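PDB 3Q9T: choline dehydrogenase and related flavoproteins, which oxidises formate as a flavin-dependent oxidase of the glucose-methanol-choline family, with 8-formyl-FAD as the cofactor in its active site. Local coordinates for residues Thr50-Ala55 / Asn97-Val102; Ile155-Ala160 / Cys200-Arg205; Asp306-Pro311 / Asn449-Asp454; Pro426-Gly431 / Asp454-Ala459. One frame throughout, in Å; residues are numbered along the deposited sequence.

Contact 1. Residues Thr50-Ala55 / Asn97-Val102; sequences TTPSSA and NYFTWV. With FAY ([(2R,3S,4R,5R)-5-(6-amino-9H-purin-9-yl)-3,4-dihydroxytetrahydrofuran-2-yl]methyl (2R,3S,4S)-5-(8-formyl-7-methyl-2,4-dioxo-3,4-dihydrobenzo[g]pteridin-10(2H)-yl)-2,3,4-trihydroxypentyl dihydrogen diphosphate), chain D.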
# COMPACT_ATOMS: atom_id res chain seq x y z
N THR A 50 -27.00 12.77 10.13
CA THR A 50 -27.74 12.85 11.39
C THR A 50 -28.11 11.49 11.96
O THR A 50 -28.38 11.35 13.17
CB THR A 50 -28.99 13.75 11.29
OG1 THR A 50 -29.87 13.23 10.28
CG2 THR A 50 -28.58 15.18 10.93
N THR A 51 -28.11 10.48 11.09
CA THR A 51 -28.50 9.11 11.44
C THR A 51 -27.32 8.25 11.89
O THR A 51 -26.48 7.89 11.06
CB THR A 51 -29.09 8.43 10.22
OG1 THR A 51 -30.16 9.23 9.71
CG2 THR A 51 -29.57 7.03 10.58
N PRO A 52 -27.25 7.91 13.18
CA PRO A 52 -26.02 7.26 13.67
C PRO A 52 -25.66 5.96 12.98
O PRO A 52 -24.47 5.66 12.89
CB PRO A 52 -26.31 7.02 15.16
CG PRO A 52 -27.30 8.11 15.51
CD PRO A 52 -28.16 8.27 14.27
N SER A 53 -26.63 5.19 12.49
CA SER A 53 -26.29 3.89 11.91
C SER A 53 -25.68 4.00 10.52
O SER A 53 -25.17 3.02 9.98
CB SER A 53 -27.49 2.92 11.90
OG SER A 53 -28.53 3.35 11.03
N SER A 54 -25.74 5.20 9.94
CA SER A 54 -25.19 5.46 8.61
C SER A 54 -23.72 5.88 8.65
O SER A 54 -23.10 6.01 7.60
CB SER A 54 -25.98 6.57 7.91
OG SER A 54 -27.24 6.12 7.47
N ALA A 55 -23.17 6.11 9.84
CA ALA A 55 -21.81 6.66 9.98
C ALA A 55 -20.77 6.03 9.05
O ALA A 55 -20.12 6.74 8.26
CB ALA A 55 -21.34 6.58 11.43
N ASN A 97 -17.96 10.74 12.65
CA ASN A 97 -17.27 9.84 13.58
C ASN A 97 -18.18 8.79 14.21
O ASN A 97 -19.38 8.75 13.90
CB ASN A 97 -16.43 10.61 14.62
CG ASN A 97 -17.28 11.22 15.76
OD1 ASN A 97 -18.45 10.90 15.93
ND2 ASN A 97 -16.66 12.09 16.55
N TYR A 98 -17.62 7.91 15.05
CA TYR A 98 -18.41 6.80 15.61
C TYR A 98 -18.80 7.00 17.10
O TYR A 98 -18.93 6.04 17.88
CB TYR A 98 -17.74 5.44 15.32
CG TYR A 98 -17.37 5.33 13.85
CD1 TYR A 98 -16.15 4.79 13.45
CD2 TYR A 98 -18.24 5.80 12.86
CE1 TYR A 98 -15.81 4.73 12.11
CE2 TYR A 98 -17.91 5.75 11.51
CZ TYR A 98 -16.68 5.21 11.15
OH TYR A 98 -16.32 5.15 9.82
N PHE A 99 -18.95 8.27 17.46
CA PHE A 99 -19.80 8.69 18.58
C PHE A 99 -19.24 8.54 19.98
O PHE A 99 -19.63 9.31 20.87
CB PHE A 99 -21.16 8.00 18.50
CG PHE A 99 -21.77 8.05 17.15
CD1 PHE A 99 -22.30 9.24 16.65
CD2 PHE A 99 -21.82 6.91 16.36
CE1 PHE A 99 -22.88 9.29 15.38
CE2 PHE A 99 -22.39 6.96 15.09
CZ PHE A 99 -22.91 8.16 14.60
N THR A 100 -18.38 7.56 20.20
CA THR A 100 -17.89 7.27 21.55
C THR A 100 -17.33 8.52 22.24
O THR A 100 -16.63 9.33 21.63
CB THR A 100 -16.84 6.16 21.59
OG1 THR A 100 -17.20 5.12 20.67
CG2 THR A 100 -16.79 5.57 23.00
N TRP A 101 -17.68 8.66 23.51
CA TRP A 101 -17.34 9.84 24.29
C TRP A 101 -16.66 9.37 25.55
O TRP A 101 -17.32 8.86 26.46
CB TRP A 101 -18.60 10.61 24.63
CG TRP A 101 -18.37 11.87 25.43
CD1 TRP A 101 -18.38 11.98 26.79
CD2 TRP A 101 -18.16 13.20 24.92
NE1 TRP A 101 -18.18 13.29 27.15
CE2 TRP A 101 -18.04 14.06 26.03
CE3 TRP A 101 -18.05 13.73 23.63
CZ2 TRP A 101 -17.82 15.42 25.89
CZ3 TRP A 101 -17.83 15.09 23.49
CH2 TRP A 101 -17.71 15.92 24.62
N VAL A 102 -15.34 9.56 25.59
CA VAL A 102 -14.51 8.99 26.63
C VAL A 102 -13.25 9.86 26.74
O VAL A 102 -12.62 10.15 25.75
CB VAL A 102 -14.20 7.50 26.32
CG1 VAL A 102 -13.62 7.37 24.90
CG2 VAL A 102 -13.26 6.89 27.36
P FAY D . -10.72 18.43 14.89
N1 FAY D . -13.20 10.08 18.26
C2 FAY D . -14.03 9.67 19.31
O2 FAY D . -13.95 10.21 20.40
N3 FAY D . -15.21 9.03 19.02
C4 FAY D . -15.31 8.30 17.86
O4 FAY D . -15.92 7.22 17.90
N5 FAY D . -14.56 8.01 15.61
C6 FAY D . -14.26 8.03 13.28
C7 FAY D . -13.78 8.61 12.12
C8 FAY D . -13.00 9.76 12.21
O8 FAY D . -12.15 11.57 10.98
C9 FAY D . -12.82 10.38 13.45
PA FAY D . -11.92 18.27 12.34
C1' FAY D . -12.12 11.58 16.04
C10 FAY D . -13.39 9.59 17.00
N10 FAY D . -12.87 10.26 15.89
N1A FAY D . -10.04 24.87 3.82
O1A FAY D . -11.64 17.39 11.17
C1B FAY D . -12.01 21.91 7.69
O1P FAY D . -11.46 19.67 15.30
C2' FAY D . -13.09 12.78 16.13
O2' FAY D . -14.05 12.62 15.15
C2A FAY D . -11.24 25.04 4.48
O2A FAY D . -13.13 17.87 13.13
C2B FAY D . -12.53 20.49 7.58
O2B FAY D . -13.50 20.33 6.56
O2P FAY D . -9.28 18.46 15.38
C3' FAY D . -12.59 14.27 16.11
O3' FAY D . -13.39 15.18 15.36
N3A FAY D . -11.62 24.16 5.49
C3B FAY D . -13.14 20.29 8.95
O3B FAY D . -14.43 20.85 8.95
O3P FAY D . -10.64 18.34 13.28
C4' FAY D . -11.16 14.47 15.66
O4' FAY D . -10.38 13.55 16.43
C4A FAY D . -10.80 23.13 5.82
C4B FAY D . -12.29 21.16 9.85
O4B FAY D . -11.54 22.02 9.01
C4X FAY D . -14.38 8.59 16.84
C5' FAY D . -10.71 15.93 15.88
O5' FAY D . -11.45 17.04 15.34
C5A FAY D . -9.58 22.95 5.17
C5B FAY D . -11.38 20.31 10.72
O5B FAY D . -12.16 19.78 11.76
C5X FAY D . -13.89 8.53 14.53
C6A FAY D . -9.20 23.82 4.15
N6A FAY D . -8.08 23.59 3.46
N7A FAY D . -8.98 21.87 5.71
C7M FAY D . -13.97 7.86 10.82
C8A FAY D . -9.77 21.36 6.68
C8M FAY D . -12.83 10.57 10.98
C9A FAY D . -13.21 9.75 14.63
N9A FAY D . -10.90 22.13 6.76
O HOH W 1 -17.39 7.48 8.68

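Contact 2. Residues Ile155-Ala160 / Cys200-Arg205; sequences IPISHA and CDTIYR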
# COMPACT_ATOMS: atom_id res chain seq x y z
N ILE A 155 -23.88 19.83 23.24
CA ILE A 155 -23.73 18.50 22.65
C ILE A 155 -24.36 17.41 23.51
O ILE A 155 -23.76 16.98 24.50
CB ILE A 155 -22.26 18.15 22.40
CG1 ILE A 155 -21.70 19.10 21.34
CG2 ILE A 155 -22.11 16.70 21.95
CD1 ILE A 155 -20.45 19.69 21.75
N PRO A 156 -25.58 16.98 23.14
CA PRO A 156 -26.29 15.96 23.92
C PRO A 156 -25.56 14.62 23.88
O PRO A 156 -25.19 14.13 22.81
CB PRO A 156 -27.65 15.86 23.21
CG PRO A 156 -27.75 17.14 22.39
CD PRO A 156 -26.36 17.41 21.97
N ILE A 157 -25.31 14.06 25.06
CA ILE A 157 -24.63 12.78 25.19
C ILE A 157 -25.42 11.89 26.12
O ILE A 157 -26.11 12.35 27.04
CB ILE A 157 -23.23 12.93 25.82
CG1 ILE A 157 -23.35 13.23 27.32
CG2 ILE A 157 -22.41 13.97 25.08
CD1 ILE A 157 -22.10 12.97 28.11
N SER A 158 -25.27 10.59 25.91
CA SER A 158 -25.96 9.60 26.72
C SER A 158 -25.20 8.30 26.63
O SER A 158 -24.49 8.06 25.65
CB SER A 158 -27.39 9.41 26.20
OG SER A 158 -28.03 8.34 26.86
N HIS A 159 -25.32 7.45 27.65
CA HIS A 159 -24.94 6.07 27.49
C HIS A 159 -25.65 5.59 26.25
O HIS A 159 -26.73 6.09 25.92
CB HIS A 159 -25.38 5.24 28.69
CG HIS A 159 -24.51 5.42 29.89
ND1 HIS A 159 -24.68 6.46 30.78
CD2 HIS A 159 -23.43 4.72 30.32
CE1 HIS A 159 -23.76 6.37 31.73
NE2 HIS A 159 -22.99 5.33 31.47
N ALA A 160 -25.03 4.65 25.53
CA ALA A 160 -25.65 4.12 24.32
C ALA A 160 -27.12 3.80 24.60
O ALA A 160 -27.45 3.23 25.65
CB ALA A 160 -24.92 2.86 23.85
N CYS A 200 -20.59 5.92 26.72
CA CYS A 200 -21.45 7.03 26.34
C CYS A 200 -21.16 7.47 24.91
O CYS A 200 -20.13 7.12 24.35
CB CYS A 200 -21.29 8.21 27.28
SG CYS A 200 -21.84 7.85 28.95
N ASP A 201 -22.06 8.25 24.34
CA ASP A 201 -21.99 8.55 22.94
C ASP A 201 -22.49 9.94 22.63
O ASP A 201 -23.33 10.47 23.36
CB ASP A 201 -22.84 7.54 22.17
CG ASP A 201 -22.18 6.20 22.08
OD1 ASP A 201 -22.57 5.28 22.83
OD2 ASP A 201 -21.25 6.07 21.25
N THR A 202 -21.99 10.51 21.55
CA THR A 202 -22.56 11.76 21.02
C THR A 202 -23.78 11.43 20.17
O THR A 202 -23.88 11.80 18.99
CB THR A 202 -21.53 12.59 20.23
OG1 THR A 202 -20.80 11.74 19.33
CG2 THR A 202 -20.55 13.29 21.21
N ILE A 203 -24.70 10.70 20.80
CA ILE A 203 -26.01 10.36 20.23
C ILE A 203 -27.09 10.61 21.29
O ILE A 203 -26.88 10.35 22.47
CB ILE A 203 -26.05 8.89 19.79
CG1 ILE A 203 -24.97 8.62 18.72
CG2 ILE A 203 -27.44 8.54 19.28
CD1 ILE A 203 -24.74 7.16 18.39
N TYR A 204 -28.22 11.16 20.87
CA TYR A 204 -29.35 11.34 21.78
C TYR A 204 -30.64 11.32 20.99
O TYR A 204 -30.76 11.98 19.94
CB TYR A 204 -29.23 12.62 22.59
CG TYR A 204 -30.30 12.80 23.65
CD1 TYR A 204 -30.52 11.81 24.60
CD2 TYR A 204 -31.08 13.95 23.70
CE1 TYR A 204 -31.50 11.96 25.57
CE2 TYR A 204 -32.06 14.11 24.67
CZ TYR A 204 -32.26 13.11 25.60
OH TYR A 204 -33.22 13.25 26.57
N ARG A 205 -31.61 10.56 21.49
CA ARG A 205 -32.83 10.30 20.74
C ARG A 205 -32.49 9.98 19.30
O ARG A 205 -33.06 10.56 18.38
CB ARG A 205 -33.76 11.51 20.81
CG ARG A 205 -34.43 11.69 22.17
CD ARG A 205 -35.17 13.02 22.21
NE ARG A 205 -36.54 12.89 22.68
CZ ARG A 205 -37.60 12.71 21.90
NH1 ARG A 205 -37.46 12.62 20.58
NH2 ARG A 205 -38.81 12.61 22.43
O HOH W 2 -26.32 7.63 23.35

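Contact 3. Residues Asp306-Pro311 / Asn449-Asp454; sequences DHPGVP and NFFAND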
# COMPACT_ATOMS: atom_id res chain seq x y z
N ASP A 306 -0.97 8.65 16.30
CA ASP A 306 -2.31 8.08 16.13
C ASP A 306 -2.31 6.72 16.83
O ASP A 306 -1.25 6.23 17.24
CB ASP A 306 -2.61 7.96 14.64
CG ASP A 306 -4.09 7.62 14.33
OD1 ASP A 306 -4.91 7.54 15.25
OD2 ASP A 306 -4.42 7.45 13.14
N HIS A 307 -3.49 6.11 16.96
CA HIS A 307 -3.59 4.76 17.51
C HIS A 307 -3.67 3.74 16.38
O HIS A 307 -4.56 3.86 15.53
CB HIS A 307 -4.87 4.60 18.32
CG HIS A 307 -4.90 5.36 19.61
ND1 HIS A 307 -6.02 6.02 20.05
CD2 HIS A 307 -3.95 5.54 20.56
CE1 HIS A 307 -5.77 6.58 21.22
NE2 HIS A 307 -4.52 6.30 21.56
N PRO A 308 -2.81 2.71 16.37
CA PRO A 308 -3.00 1.68 15.35
C PRO A 308 -4.10 0.74 15.84
O PRO A 308 -4.26 0.59 17.04
CB PRO A 308 -1.66 0.95 15.34
CG PRO A 308 -1.18 1.06 16.76
CD PRO A 308 -1.76 2.34 17.35
N GLY A 309 -4.87 0.17 14.92
CA GLY A 309 -5.94 -0.73 15.27
C GLY A 309 -5.82 -1.95 14.39
O GLY A 309 -5.54 -1.81 13.20
N VAL A 310 -5.96 -3.14 14.96
CA VAL A 310 -6.19 -4.33 14.15
C VAL A 310 -7.58 -4.90 14.44
O VAL A 310 -7.78 -5.62 15.41
CB VAL A 310 -5.10 -5.42 14.36
CG1 VAL A 310 -5.49 -6.71 13.62
CG2 VAL A 310 -3.75 -4.91 13.88
N PRO A 311 -8.55 -4.55 13.60
CA PRO A 311 -9.88 -5.12 13.82
C PRO A 311 -9.94 -6.55 13.29
O PRO A 311 -9.17 -6.92 12.41
CB PRO A 311 -10.80 -4.23 12.97
CG PRO A 311 -9.95 -3.07 12.51
CD PRO A 311 -8.55 -3.56 12.51
N ASN A 449 3.34 6.12 10.55
CA ASN A 449 4.46 5.43 11.15
C ASN A 449 4.05 4.41 12.21
O ASN A 449 4.71 4.26 13.23
CB ASN A 449 5.47 6.43 11.71
CG ASN A 449 6.84 5.82 11.94
OD1 ASN A 449 7.29 4.98 11.16
ND2 ASN A 449 7.51 6.24 13.01
N PHE A 450 2.94 3.72 11.96
CA PHE A 450 2.46 2.69 12.86
C PHE A 450 3.49 1.57 12.97
O PHE A 450 4.07 1.12 11.96
CB PHE A 450 1.14 2.09 12.33
CG PHE A 450 -0.08 2.94 12.56
CD1 PHE A 450 -0.19 3.76 13.68
CD2 PHE A 450 -1.15 2.86 11.68
CE1 PHE A 450 -1.33 4.51 13.91
CE2 PHE A 450 -2.30 3.63 11.89
CZ PHE A 450 -2.39 4.44 13.01
N PHE A 451 3.71 1.11 14.20
CA PHE A 451 4.53 -0.07 14.44
C PHE A 451 6.03 0.12 14.07
O PHE A 451 6.73 -0.85 13.77
CB PHE A 451 3.92 -1.28 13.72
CG PHE A 451 2.54 -1.64 14.22
CD1 PHE A 451 2.36 -2.11 15.52
CD2 PHE A 451 1.43 -1.49 13.40
CE1 PHE A 451 1.11 -2.42 15.99
CE2 PHE A 451 0.15 -1.81 13.87
CZ PHE A 451 -0.01 -2.28 15.16
N ALA A 452 6.50 1.36 14.07
CA ALA A 452 7.93 1.60 13.87
C ALA A 452 8.73 0.78 14.88
O ALA A 452 9.79 0.26 14.57
CB ALA A 452 8.25 3.08 13.98
N ASN A 453 8.21 0.68 16.11
CA ASN A 453 8.86 -0.12 17.15
C ASN A 453 8.24 -1.53 17.22
O ASN A 453 7.02 -1.67 17.29
CB ASN A 453 8.73 0.60 18.51
CG ASN A 453 9.56 -0.05 19.61
OD1 ASN A 453 9.64 -1.27 19.71
ND2 ASN A 453 10.17 0.78 20.46
N ASP A 454 9.08 -2.56 17.18
CA ASP A 454 8.61 -3.95 17.27
C ASP A 454 7.76 -4.28 18.51
O ASP A 454 6.84 -5.10 18.44
CB ASP A 454 9.79 -4.92 17.21
CG ASP A 454 10.33 -5.10 15.80
OD1 ASP A 454 9.86 -4.43 14.85
OD2 ASP A 454 11.25 -5.93 15.64

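Contact 4. Residues Pro426-Gly431 / Asp454-Ala459; sequences PISDPG and DLDIIA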
# COMPACT_ATOMS: atom_id res chain seq x y z
N PRO A 426 0.70 3.19 22.37
CA PRO A 426 1.81 2.65 21.58
C PRO A 426 3.09 3.37 21.97
O PRO A 426 3.01 4.40 22.61
CB PRO A 426 1.41 3.03 20.15
CG PRO A 426 0.64 4.30 20.32
CD PRO A 426 -0.11 4.15 21.61
N ILE A 427 4.25 2.83 21.62
CA ILE A 427 5.49 3.53 21.90
C ILE A 427 6.31 3.80 20.65
O ILE A 427 7.42 4.31 20.74
CB ILE A 427 6.37 2.74 22.87
CG1 ILE A 427 6.64 1.35 22.28
CG2 ILE A 427 5.72 2.71 24.25
CD1 ILE A 427 7.80 0.61 22.92
N SER A 428 5.77 3.45 19.48
CA SER A 428 6.43 3.82 18.23
C SER A 428 6.59 5.34 18.14
O SER A 428 5.73 6.08 18.61
CB SER A 428 5.63 3.31 17.02
OG SER A 428 5.74 1.90 16.92
N ASP A 429 7.70 5.79 17.57
CA ASP A 429 7.90 7.21 17.29
C ASP A 429 6.75 7.72 16.44
O ASP A 429 6.11 6.95 15.73
CB ASP A 429 9.22 7.43 16.54
CG ASP A 429 10.44 7.33 17.45
OD1 ASP A 429 10.29 7.43 18.68
OD2 ASP A 429 11.56 7.15 16.92
N PRO A 430 6.49 9.03 16.49
CA PRO A 430 5.46 9.69 15.69
C PRO A 430 5.79 9.70 14.21
O PRO A 430 6.95 9.56 13.84
CB PRO A 430 5.47 11.13 16.21
CG PRO A 430 6.80 11.31 16.85
CD PRO A 430 7.17 9.97 17.41
N GLY A 431 4.77 9.85 13.38
CA GLY A 431 4.98 10.06 11.96
C GLY A 431 5.10 11.56 11.70
O GLY A 431 5.48 12.34 12.56
N ASP A 454 9.08 -2.56 17.18
CA ASP A 454 8.61 -3.95 17.27
C ASP A 454 7.76 -4.28 18.51
O ASP A 454 6.84 -5.10 18.44
CB ASP A 454 9.79 -4.92 17.21
CG ASP A 454 10.33 -5.10 15.80
OD1 ASP A 454 9.86 -4.43 14.85
OD2 ASP A 454 11.25 -5.93 15.64
N LEU A 455 8.08 -3.66 19.64
CA LEU A 455 7.28 -3.88 20.86
C LEU A 455 5.79 -3.65 20.62
O LEU A 455 4.97 -4.35 21.17
CB LEU A 455 7.74 -2.98 22.01
CG LEU A 455 8.54 -3.49 23.20
CD1 LEU A 455 7.87 -3.04 24.51
CD2 LEU A 455 8.79 -5.01 23.18
N ASP A 456 5.47 -2.65 19.80
CA ASP A 456 4.07 -2.34 19.45
C ASP A 456 3.42 -3.51 18.74
O ASP A 456 2.24 -3.79 18.92
CB ASP A 456 3.96 -1.09 18.57
CG ASP A 456 3.89 0.21 19.37
OD1 ASP A 456 3.91 0.16 20.62
OD2 ASP A 456 3.81 1.30 18.74
N ILE A 457 4.19 -4.19 17.88
CA ILE A 457 3.67 -5.36 17.17
C ILE A 457 3.37 -6.46 18.19
O ILE A 457 2.33 -7.11 18.14
CB ILE A 457 4.68 -5.89 16.11
CG1 ILE A 457 4.94 -4.83 15.03
CG2 ILE A 457 4.19 -7.20 15.50
CD1 ILE A 457 5.94 -5.28 13.94
N ILE A 458 4.28 -6.63 19.14
CA ILE A 458 4.12 -7.67 20.16
C ILE A 458 2.89 -7.40 21.03
O ILE A 458 2.14 -8.31 21.33
CB ILE A 458 5.40 -7.79 21.03
CG1 ILE A 458 6.50 -8.43 20.20
CG2 ILE A 458 5.12 -8.59 22.30
CD1 ILE A 458 7.88 -8.04 20.62
N ALA A 459 2.68 -6.14 21.40
CA ALA A 459 1.50 -5.79 22.18
C ALA A 459 0.22 -6.00 21.37
O ALA A 459 -0.76 -6.56 21.87
CB ALA A 459 1.59 -4.34 22.67

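Contact 1. Residues Thr50-Ala55 / Asn97-Val102
Tyr98 and Phe99 both swing CG beside their own backbone N, opposite the carbonyl carbon (chi1 -49° and -47°), and the two rings thereby reach Ala55 and Pro52 of residues 50-55. The Ala55 methyl sits at the edge of the Tyr98 ring, CB to CD2 3.5 Å, and also meets Phe99 at CE2, 3.8 Å away. Phe99 carries on toward Pro52, whose CB packs on CZ at 3.6 Å while its carbonyl O comes to the ring edge near CE2. A water ties the groups further, donating to Ala55 O and accepting from Tyr98 OH. In the GMC fold residues 97-102 line the isoalloxazine: C6 of 8-formyl-FAD lies over one face of the Tyr98 ring, toward its rim, 3.8 Å from CD1. Asn97 closes an Asx turn, its OD1 taking Phe99 N from above the carbonyl plane. Its ND2 meanwhile donates to the ribityl O2' of the flavin at 3.0 Å and to Gln555 OE1, which leaves the amide little freedom to rotate. Further along, Thr100 O accepts from flavin N3 at 3.0 Å, and Gln555 NE2 donates to the same carbonyl oxygen.

Contact 2. Residues Ile155-Ala160 / Cys200-Arg205
Ser158 and Asp201 face each other as an antiparallel hydrogen-bonded pair. Ser158 N reaches Asp201 O at 3.2 Å, in the carbonyl plane, and the return bond from Asp201 N to Ser158 O is shorter, 2.8 Å, with its donor tilted from that plane. The next pair, His159 with Cys200, is non-hydrogen-bonded, with the CA atoms 3.8 Å apart. No bridge follows beyond Asp201, where Thr202 is the centre of an inverse gamma turn. Cys200 sets SG almost exactly above the middle of the His159 imidazole, 3.5 Å from the ring centroid and 3° off its normal. Ser158 OG, anti to its backbone N (chi1 173°), turns to the following residue and donates to His159 O on a lone pair. Toward the other end of the contact Pro156 CB packs on Tyr204 CB at 3.7 Å, and Ile155 and Thr202 run side by side, touching through their CG2 methyls. In the large mixed sheet, strand 155-159 lies between strand 133-136, its parallel neighbour, and strand 195-204, while Ile157 packs on Trp101 of strand 100-101, which pairs with 195-204.

Contact 3. Residues Asp306-Pro311 / Asn449-Asp454
Phe450 lays its ring against Pro308 and the peptide before it, at the start of strand 308-316. It occupies the second position of a type II beta turn from Asn449 to Ala452, and Phe451, the third, has the positive phi (66°) that such a turn calls for. From CB the Phe450 side chain turns CG away from the carbonyl carbon, bringing one face over the proline. CG and CD1 of Phe450 meet Pro308 CB, the latter at 3.6 Å, and this CH-pi contact puts Pro308 CB 3.8 Å from the ring centroid. Phe450 CE1 lies against the His307-Pro308 peptide, 3.4 Å from Pro308 N. At the far end of the ring, Phe450 CZ is 3.4 Å from His307 O and 3.6 Å from Asp306 OD2, with carboxylate and ring planes 45° apart. Asp306 OD2 is held by a hydrogen bond with Thr507 OG1. Helices 454-473 and 494-504 pack against Phe451, so the turn links the start of strand 308-316 to both. Phe451 reaches the same proline from another direction, and two aromatic rings share one carbon: Pro308 CB lies 3.6 Å from Phe451 CE2.

Contact 4. Residues Pro426-Gly431 / Asp454-Ala459
Asp456 OD2 is gripped twice by Ser428. The hydroxyl OG donates to it at 2.7 Å and the backbone N at 3.0 Å, both from the same face of the carboxylate and well above its plane. The other oxygen, OD1, offers its syn lone pair to Ile427 N, a nearly straight bond of 2.9 Å with 164° at the hydrogen. Two successive loop amides and a hydroxyl therefore hold the carboxylate and largely fix its rotation. The grip depends on Asp456 placing CG beside its backbone N, opposite the carbonyl carbon (chi1 -87°), which sends the acid from the helix toward the loop. Around it the fit is close: Pro426 CB lies 3.3 Å from Asp456 OD2. Ile427 holds CG1 between its backbone N and carbonyl carbon (chi1 57°), and its CD1 crosses to Leu455 CB at 3.7 Å, adding an apolar patch beside the polar bonds. Ser428 OG also accepts from Asn453 N, so it bridges Asp456 OD2 and the backbone of the N-cap residue. Asn453 caps the helix, its OD1 taking Leu455 N. At N3, the Asp456 carboxylate is probably stabilised in its charged form by the helix N terminus. An acidic side chain in the first turn, beside an Asn N-cap, is a familiar feature of helix N termini, and here it binds loop 426-431 to helix 454-473.

How the contacts relate
Following the chain from the N terminus, contact 1 brings a loop after helix 47-50 against the flavin-lining residues 97-102, and it is complete before contact 2 pairs strand 155-159 with strand 195-204. These two touch directly: Phe99 O and Trp101 N probably bond to Thr202 N and Cys200 O, making strands 100-101 and 195-204 neighbours in a sheet that strand 308-316 of contact 3 also reaches. Contact 3 closes a long excursion of 137 residues, contact 4 a short one of 22. Both lie across the chain's centre from contact 2; their segments alternate, so they cross, and share Asp454. Together they join the beginning of helix 454-473 to strand 308-316 and loop 426-431.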